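Local coordinates for protein signal recognition particle subunit SRP68 (Chaetomium thermophilum, PDB 4P3G) that binds and remodels the RNA of the signal recognition particle through this RNA-binding domain, and probably takes part in cotranslational targeting of proteins to the endoplasmic reticulum, at residues T29-L34 with W84-A89; G36-C41 with L77-R82; I139-A144 with I172-L177. All blocks are in the same frame, centred on the assembly; numbering follows the deposited sequence.

How the interactions relate
After helix 10-21, helix 27-44 leads through a short helix to helix 71-93, which returns alongside it. Interaction 2 (36-41 with 77-82) closes the inner loop of this hairpin and interaction 1 (29-34 with 84-89) the outer one, so the two are nested, with centres about 10 Å apart. They also touch, through Leu-34 packing on Leu-78 and a probable hydrogen bond between the Tyr-30 hydroxyl and Glu-81. The chain then passes through helix 103-128 before interaction 3 (139-144 with 172-177) closes a separate, almost wholly helical loop between helices 136-156 and 160-181. Its centre lies about 24 Å from that of interaction 1, and helix 10-21, which packs on all three contacts, links it to the hairpin.

Interaction 1 of 3, residues T29-L34 with W84-A89; sequences TYRTQL and WAHAMA
Segments 29-34 and 84-89 run nearly antiparallel, at 160° between their directions; their axes approach to 8.7 Å, and Arg-31 and Ala-85 are the pair whose CA atoms lie nearest each other. The small Ala-85 is consistent with this close approach: its CB rests 3.6 Å from Tyr-30 CD2 and 3.8 Å from Arg-31 CB, and the CD1 methyl of Leu-34 reaches it from the next turn of helix 27-44. On one flank Arg-31 and His-86 run alongside each other in the same sense. The arginine carries CG anti to its amide nitrogen (chi1 -176°) and stays extended as far as NE, which carries the guanidinium along the imidazole and lays it flat on one ring face. The centres of the two groups are 3.7 Å apart and their planes differ by only 15°. This is a stack and not a hydrogen bond, because Arg-31 NH1 faces His-86 ND1 at a poor angle. The two helices form an antiparallel helical hairpin within the RNA-binding domain, part of its all-helical, tetratricopeptide-like architecture, and helix 103-128 also packs on helix 71-93, where His-86 touches Arg-112 and its ring meets that of His-108 at about 90°. On the other flank the apolar part continues with Tyr-30, whose ring edge, at CE2, meets Trp-84 CE3 at 3.8 Å as the two side chains cross at about a right angle. Leu-34 CD1, one turn on in the same helix, lies over the centre of one tyrosine face, while the phenolic OH probably hydrogen-bonds to the Glu-81 carboxylate. Helix 10-21 covers this flank as well, with Ser-17 and Ala-21 against Tyr-30 and Arg-18 in a cation-pi contact with Trp-84.

Interaction 2 of 3, residues G36-C41 with L77-R82; sequences GKLLNC and LLTAER
In the antiparallel hairpin of helices 27-44 and 71-93, Leu-38 and Leu-78 form the apolar seam of segments 36-41 and 77-82, which lie at 155° with axes 9.6 Å apart. The two leucines pass one another head to tail. Leu-38, with CG anti to the backbone N (chi1 -166°), splits its methyls: CD1 packs on Leu-78 CB at 3.5 Å and beside Thr-79 OG1, while CD2 lies 3.6 Å above one face of the Arg-82 guanidinium, displaced toward its rim. The arginine chain bends at chi3 (73°) and comes in roughly perpendicular to the leucine. Leu-78 answers by sending CD1 against the backbone of the other helix, 3.7 Å from Lys-37 O, with Cys-41 CB a looser neighbour at 4.2 Å. With an alanine in place of Leu-38, Leu-78 CB would probably face a gap and the Arg-82 guanidinium would be freer to turn. The Thr-79 hydroxyl is engaged by Leu-75 O within its own helix. Helix 10-21 adds Phe-13 to the packing on Leu-78, and helix 103-128 brings Ile-119 against Thr-79. Side-chain packing of this kind, between neighbouring antiparallel helices, is the basis of helical-repeat folds such as the tetratricopeptide-like one of this domain.

Interaction 3 of 3, residues I139-A144 with I172-L177; sequences ILDARA and IIYTAL
Ile-173, Ala-144 and Tyr-174 carry the contact between segments 139-144 and 172-177, with Ala-144 set against both of the others. Ile-173 faces the opposing helix and places its CG2 methyl 3.8 Å from Ala-144 CB and 3.6 Å from Leu-140 O. With CG1 anti to the carbonyl carbon, chi1 of -62° sets CG2 between Leu-140 and Ala-144, and CD1 also comes near Leu-140 O. The carbonyl oxygen they touch is already engaged by the amide of Ala-144, so the methyls cover a satisfied polar atom. Ala-144 CB also lies over one face of the Tyr-174 ring in a CH-pi contact, 3.5 Å from the centroid and 16° from the ring normal, shifted toward the hydroxyl-bearing side with Tyr-174 CZ as its nearest ring atom. The segments belong to helices 136-156 and 160-181, consecutive members of the all-helical, tetratricopeptide-like RNA-binding domain, and cross at 134° with axes 9.4 Å apart, a wider splay than a close antiparallel pair. The contact is buried. Helix 186-205 packs on Tyr-174 through Leu-189, Leu-190 and Ile-194, and a second copy of the protein packs along the contact, its Ser-180 on Leu-140 and its Pro-136 on Leu-177. Next to the ring, Leu-177 packs its CD1 methyl against Asp-141, 3.9 Å from Asp-141 CA. The buried Asp-141 carboxylate is satisfied by the start of helix 10-21, where OD1 is hydrogen-bonded to Thr-11 OG1 and OD2 takes a weak hydrogen bond from the Ile-10 amide.

Interaction 1 of 3, residues T29-L34 with W84-A89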
# COMPACT_ATOMS: atom_id res chain seq x y z
N THR A 29 22.25 -20.75 24.85
CA THR A 29 23.66 -20.88 24.50
C THR A 29 24.35 -19.55 24.31
O THR A 29 25.44 -19.31 24.82
CB THR A 29 23.83 -21.62 23.16
OG1 THR A 29 23.13 -22.87 23.19
CG2 THR A 29 25.30 -21.85 22.83
N TYR A 30 23.66 -18.66 23.61
CA TYR A 30 24.17 -17.34 23.26
C TYR A 30 24.51 -16.58 24.50
O TYR A 30 25.61 -16.05 24.66
CB TYR A 30 23.08 -16.58 22.46
CG TYR A 30 23.50 -15.24 21.88
CD1 TYR A 30 24.77 -15.03 21.36
CD2 TYR A 30 22.59 -14.20 21.81
CE1 TYR A 30 25.13 -13.82 20.82
CE2 TYR A 30 22.95 -12.98 21.27
CZ TYR A 30 24.22 -12.80 20.78
OH TYR A 30 24.57 -11.59 20.24
N ARG A 31 23.55 -16.58 25.40
CA ARG A 31 23.62 -15.86 26.65
C ARG A 31 24.84 -16.27 27.47
O ARG A 31 25.52 -15.42 28.06
CB ARG A 31 22.33 -16.12 27.40
CG ARG A 31 22.20 -15.39 28.66
CD ARG A 31 20.90 -15.81 29.24
NE ARG A 31 20.73 -15.35 30.60
CZ ARG A 31 19.82 -15.87 31.41
NH1 ARG A 31 19.05 -16.85 30.97
NH2 ARG A 31 19.71 -15.41 32.65
N THR A 32 25.13 -17.57 27.48
CA THR A 32 26.32 -18.08 28.14
C THR A 32 27.53 -17.52 27.41
O THR A 32 28.40 -16.90 28.02
CB THR A 32 26.39 -19.64 28.14
OG1 THR A 32 25.41 -20.19 29.03
CG2 THR A 32 27.75 -20.11 28.60
N GLN A 33 27.56 -17.71 26.09
CA GLN A 33 28.69 -17.29 25.28
C GLN A 33 28.97 -15.82 25.49
O GLN A 33 30.10 -15.42 25.70
CB GLN A 33 28.42 -17.55 23.80
CG GLN A 33 28.30 -19.03 23.44
CD GLN A 33 28.22 -19.27 21.94
OE1 GLN A 33 28.16 -18.32 21.15
NE2 GLN A 33 28.22 -20.53 21.54
N LEU A 34 27.92 -15.02 25.47
CA LEU A 34 28.05 -13.58 25.67
C LEU A 34 28.62 -13.23 27.04
O LEU A 34 29.43 -12.32 27.17
CB LEU A 34 26.69 -12.91 25.48
CG LEU A 34 26.14 -12.80 24.06
CD1 LEU A 34 24.71 -12.32 24.09
CD2 LEU A 34 26.98 -11.88 23.19
N TRP A 84 19.24 -9.03 25.28
CA TRP A 84 18.45 -9.52 24.17
C TRP A 84 18.32 -11.04 24.27
O TRP A 84 17.23 -11.61 24.07
CB TRP A 84 19.11 -9.13 22.86
CG TRP A 84 18.33 -9.52 21.66
CD1 TRP A 84 17.27 -8.85 21.12
CD2 TRP A 84 18.50 -10.70 20.86
NE1 TRP A 84 16.78 -9.53 20.04
CE2 TRP A 84 17.53 -10.67 19.85
CE3 TRP A 84 19.39 -11.78 20.90
CZ2 TRP A 84 17.41 -11.67 18.89
CZ3 TRP A 84 19.28 -12.78 19.94
CH2 TRP A 84 18.30 -12.72 18.95
N ALA A 85 19.44 -11.69 24.57
CA ALA A 85 19.50 -13.15 24.65
C ALA A 85 18.58 -13.64 25.77
O ALA A 85 17.81 -14.59 25.61
CB ALA A 85 20.93 -13.58 24.93
N HIS A 86 18.67 -12.96 26.90
CA HIS A 86 17.88 -13.32 28.05
C HIS A 86 16.40 -13.19 27.70
O HIS A 86 15.59 -14.07 28.01
CB HIS A 86 18.30 -12.46 29.25
CG HIS A 86 17.69 -12.89 30.55
ND1 HIS A 86 16.97 -14.06 30.69
CD2 HIS A 86 17.66 -12.27 31.76
CE1 HIS A 86 16.52 -14.14 31.93
NE2 HIS A 86 16.92 -13.07 32.59
N ALA A 87 16.05 -12.10 27.03
CA ALA A 87 14.68 -11.87 26.62
C ALA A 87 14.23 -12.94 25.62
O ALA A 87 13.12 -13.47 25.74
CB ALA A 87 14.52 -10.51 26.04
N MSE A 88 15.09 -13.29 24.67
CA MSE A 88 14.72 -14.26 23.64
C MSE A 88 14.61 -15.67 24.19
O MSE A 88 13.83 -16.48 23.68
CB MSE A 88 15.70 -14.26 22.48
CG MSE A 88 15.61 -13.05 21.56
SE MSE A 88 13.85 -12.67 20.81
CE MSE A 88 13.18 -11.34 22.08
N ALA A 89 15.41 -15.95 25.21
CA ALA A 89 15.41 -17.25 25.86
C ALA A 89 14.12 -17.52 26.64
O ALA A 89 13.58 -18.62 26.58
CB ALA A 89 16.60 -17.39 26.77

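Interaction 2 of 3, residues G36-C41 with L77-R82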
# COMPACT_ATOMS: atom_id res chain seq x y z
N GLY A 36 30.66 -14.90 28.87
CA GLY A 36 32.08 -15.19 28.86
C GLY A 36 32.86 -14.09 28.17
O GLY A 36 33.90 -13.65 28.63
N LYS A 37 32.36 -13.67 27.02
CA LYS A 37 33.02 -12.65 26.24
C LYS A 37 32.94 -11.29 26.92
O LYS A 37 33.89 -10.50 26.85
CB LYS A 37 32.41 -12.61 24.85
CG LYS A 37 32.54 -13.95 24.14
CD LYS A 37 32.68 -13.75 22.66
CE LYS A 37 31.83 -14.74 21.90
NZ LYS A 37 31.38 -14.11 20.61
N LEU A 38 31.83 -11.02 27.60
CA LEU A 38 31.69 -9.77 28.34
C LEU A 38 32.75 -9.70 29.42
O LEU A 38 33.33 -8.64 29.69
CB LEU A 38 30.32 -9.68 29.00
CG LEU A 38 29.91 -8.30 29.51
CD1 LEU A 38 29.98 -7.27 28.40
CD2 LEU A 38 28.52 -8.34 30.11
N LEU A 39 33.01 -10.85 30.03
CA LEU A 39 33.97 -10.96 31.11
C LEU A 39 35.39 -10.69 30.62
O LEU A 39 36.10 -9.86 31.18
CB LEU A 39 33.89 -12.36 31.72
CG LEU A 39 34.82 -12.76 32.85
CD1 LEU A 39 34.60 -11.89 34.07
CD2 LEU A 39 34.57 -14.20 33.17
N ASN A 40 35.79 -11.37 29.55
CA ASN A 40 37.10 -11.15 28.98
C ASN A 40 37.24 -9.70 28.54
O ASN A 40 38.31 -9.11 28.67
CB ASN A 40 37.34 -12.09 27.80
CG ASN A 40 37.39 -13.55 28.21
OD1 ASN A 40 37.89 -13.89 29.30
ND2 ASN A 40 36.85 -14.42 27.37
N CYS A 41 36.14 -9.12 28.07
CA CYS A 41 36.20 -7.75 27.56
C CYS A 41 36.52 -6.77 28.68
O CYS A 41 37.38 -5.90 28.52
CB CYS A 41 34.88 -7.37 26.89
SG CYS A 41 34.95 -5.78 26.00
N LEU A 77 28.07 -3.57 23.01
CA LEU A 77 27.33 -4.52 22.19
C LEU A 77 27.04 -5.80 22.99
O LEU A 77 25.89 -6.25 23.07
CB LEU A 77 28.16 -4.85 20.95
CG LEU A 77 28.22 -3.62 20.04
CD1 LEU A 77 28.88 -3.93 18.70
CD2 LEU A 77 26.84 -2.99 19.87
N LEU A 78 28.07 -6.33 23.63
CA LEU A 78 27.94 -7.56 24.41
C LEU A 78 26.93 -7.33 25.52
O LEU A 78 26.13 -8.21 25.85
CB LEU A 78 29.29 -7.98 25.00
CG LEU A 78 30.31 -8.35 23.92
CD1 LEU A 78 31.71 -8.68 24.49
CD2 LEU A 78 29.78 -9.48 23.05
N THR A 79 26.96 -6.13 26.09
CA THR A 79 26.05 -5.82 27.16
C THR A 79 24.62 -5.83 26.68
O THR A 79 23.77 -6.46 27.27
CB THR A 79 26.38 -4.46 27.78
OG1 THR A 79 27.76 -4.45 28.18
CG2 THR A 79 25.52 -4.23 28.99
N ALA A 80 24.38 -5.14 25.57
CA ALA A 80 23.04 -5.04 24.98
C ALA A 80 22.58 -6.41 24.48
O ALA A 80 21.43 -6.82 24.70
CB ALA A 80 23.03 -4.02 23.87
N GLU A 81 23.48 -7.09 23.78
CA GLU A 81 23.16 -8.38 23.21
C GLU A 81 22.81 -9.42 24.28
O GLU A 81 22.01 -10.33 24.04
CB GLU A 81 24.31 -8.89 22.34
CG GLU A 81 24.31 -8.31 20.95
CD GLU A 81 23.09 -8.71 20.15
OE1 GLU A 81 23.08 -9.87 19.67
OE2 GLU A 81 22.15 -7.89 20.03
N ARG A 82 23.41 -9.30 25.46
CA ARG A 82 23.13 -10.26 26.52
C ARG A 82 21.67 -10.11 27.02
O ARG A 82 20.96 -11.10 27.17
CB ARG A 82 24.13 -10.11 27.67
CG ARG A 82 24.10 -11.28 28.66
CD ARG A 82 25.19 -11.16 29.71
NE ARG A 82 24.86 -10.09 30.65
CZ ARG A 82 25.51 -9.86 31.79
NH1 ARG A 82 26.55 -10.61 32.13
NH2 ARG A 82 25.12 -8.86 32.57

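Interaction 3 of 3, residues I139-A144 with I172-L177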
# COMPACT_ATOMS: atom_id res chain seq x y z
N ILE A 139 27.83 5.68 12.20
CA ILE A 139 26.83 6.41 12.95
C ILE A 139 25.41 5.96 12.58
O ILE A 139 24.56 5.73 13.45
CB ILE A 139 27.00 7.90 12.72
CG1 ILE A 139 28.36 8.34 13.25
CG2 ILE A 139 25.87 8.67 13.36
CD1 ILE A 139 28.55 9.83 13.18
N LEU A 140 25.17 5.81 11.28
CA LEU A 140 23.88 5.35 10.77
C LEU A 140 23.63 3.92 11.24
O LEU A 140 22.54 3.57 11.70
CB LEU A 140 23.85 5.40 9.25
CG LEU A 140 23.82 6.75 8.53
CD1 LEU A 140 24.03 6.54 7.04
CD2 LEU A 140 22.53 7.54 8.79
N ASP A 141 24.65 3.09 11.10
CA ASP A 141 24.58 1.69 11.48
C ASP A 141 24.19 1.53 12.94
O ASP A 141 23.26 0.82 13.27
CB ASP A 141 25.94 1.05 11.24
CG ASP A 141 25.91 -0.46 11.39
OD1 ASP A 141 24.80 -1.01 11.50
OD2 ASP A 141 26.99 -1.10 11.41
N ALA A 142 24.88 2.24 13.82
CA ALA A 142 24.60 2.20 15.23
C ALA A 142 23.15 2.56 15.48
O ALA A 142 22.44 1.89 16.25
CB ALA A 142 25.50 3.17 15.97
N ARG A 143 22.72 3.61 14.81
CA ARG A 143 21.37 4.06 15.02
C ARG A 143 20.30 3.06 14.55
O ARG A 143 19.29 2.88 15.25
CB ARG A 143 21.11 5.36 14.37
CG ARG A 143 19.77 5.74 14.79
CD ARG A 143 19.72 7.06 14.37
NE ARG A 143 18.56 7.83 14.75
CZ ARG A 143 18.51 9.08 14.29
NH1 ARG A 143 19.53 9.50 13.54
NH2 ARG A 143 17.52 9.89 14.55
N ALA A 144 20.53 2.41 13.41
CA ALA A 144 19.63 1.35 12.95
C ALA A 144 19.54 0.26 14.03
O ALA A 144 18.44 -0.12 14.46
CB ALA A 144 20.11 0.75 11.61
N ILE A 172 14.60 1.72 7.01
CA ILE A 172 14.98 2.69 6.00
C ILE A 172 16.50 2.76 5.91
O ILE A 172 17.07 2.62 4.83
CB ILE A 172 14.37 4.06 6.32
CG1 ILE A 172 12.85 4.01 6.07
CG2 ILE A 172 15.01 5.11 5.48
CD1 ILE A 172 12.10 5.18 6.62
N ILE A 173 17.15 2.89 7.07
CA ILE A 173 18.60 2.94 7.14
C ILE A 173 19.22 1.64 6.65
O ILE A 173 20.15 1.67 5.84
CB ILE A 173 19.05 3.23 8.57
CG1 ILE A 173 18.51 4.60 9.00
CG2 ILE A 173 20.58 3.16 8.70
CD1 ILE A 173 19.04 5.06 10.34
N TYR A 174 18.70 0.50 7.10
CA TYR A 174 19.25 -0.78 6.68
C TYR A 174 19.10 -1.04 5.19
O TYR A 174 20.00 -1.58 4.54
CB TYR A 174 18.65 -1.92 7.45
CG TYR A 174 19.27 -2.17 8.79
CD1 TYR A 174 20.66 -2.13 8.98
CD2 TYR A 174 18.47 -2.41 9.89
CE1 TYR A 174 21.19 -2.37 10.22
CE2 TYR A 174 18.98 -2.65 11.10
CZ TYR A 174 20.34 -2.63 11.28
OH TYR A 174 20.79 -2.86 12.55
N THR A 175 17.98 -0.63 4.64
CA THR A 175 17.77 -0.81 3.22
C THR A 175 18.84 -0.08 2.45
O THR A 175 19.31 -0.55 1.42
CB THR A 175 16.38 -0.34 2.79
OG1 THR A 175 15.40 -1.23 3.33
CG2 THR A 175 16.29 -0.35 1.31
N ALA A 176 19.24 1.07 2.99
CA ALA A 176 20.31 1.81 2.35
C ALA A 176 21.65 1.10 2.51
O ALA A 176 22.37 0.90 1.52
CB ALA A 176 20.37 3.23 2.91
N LEU A 177 21.95 0.65 3.74
CA LEU A 177 23.22 -0.02 4.07
C LEU A 177 23.35 -1.35 3.35
O LEU A 177 24.46 -1.80 3.04
CB LEU A 177 23.35 -0.26 5.57
CG LEU A 177 23.57 0.95 6.48
CD1 LEU A 177 23.50 0.57 7.94
CD2 LEU A 177 24.90 1.59 6.18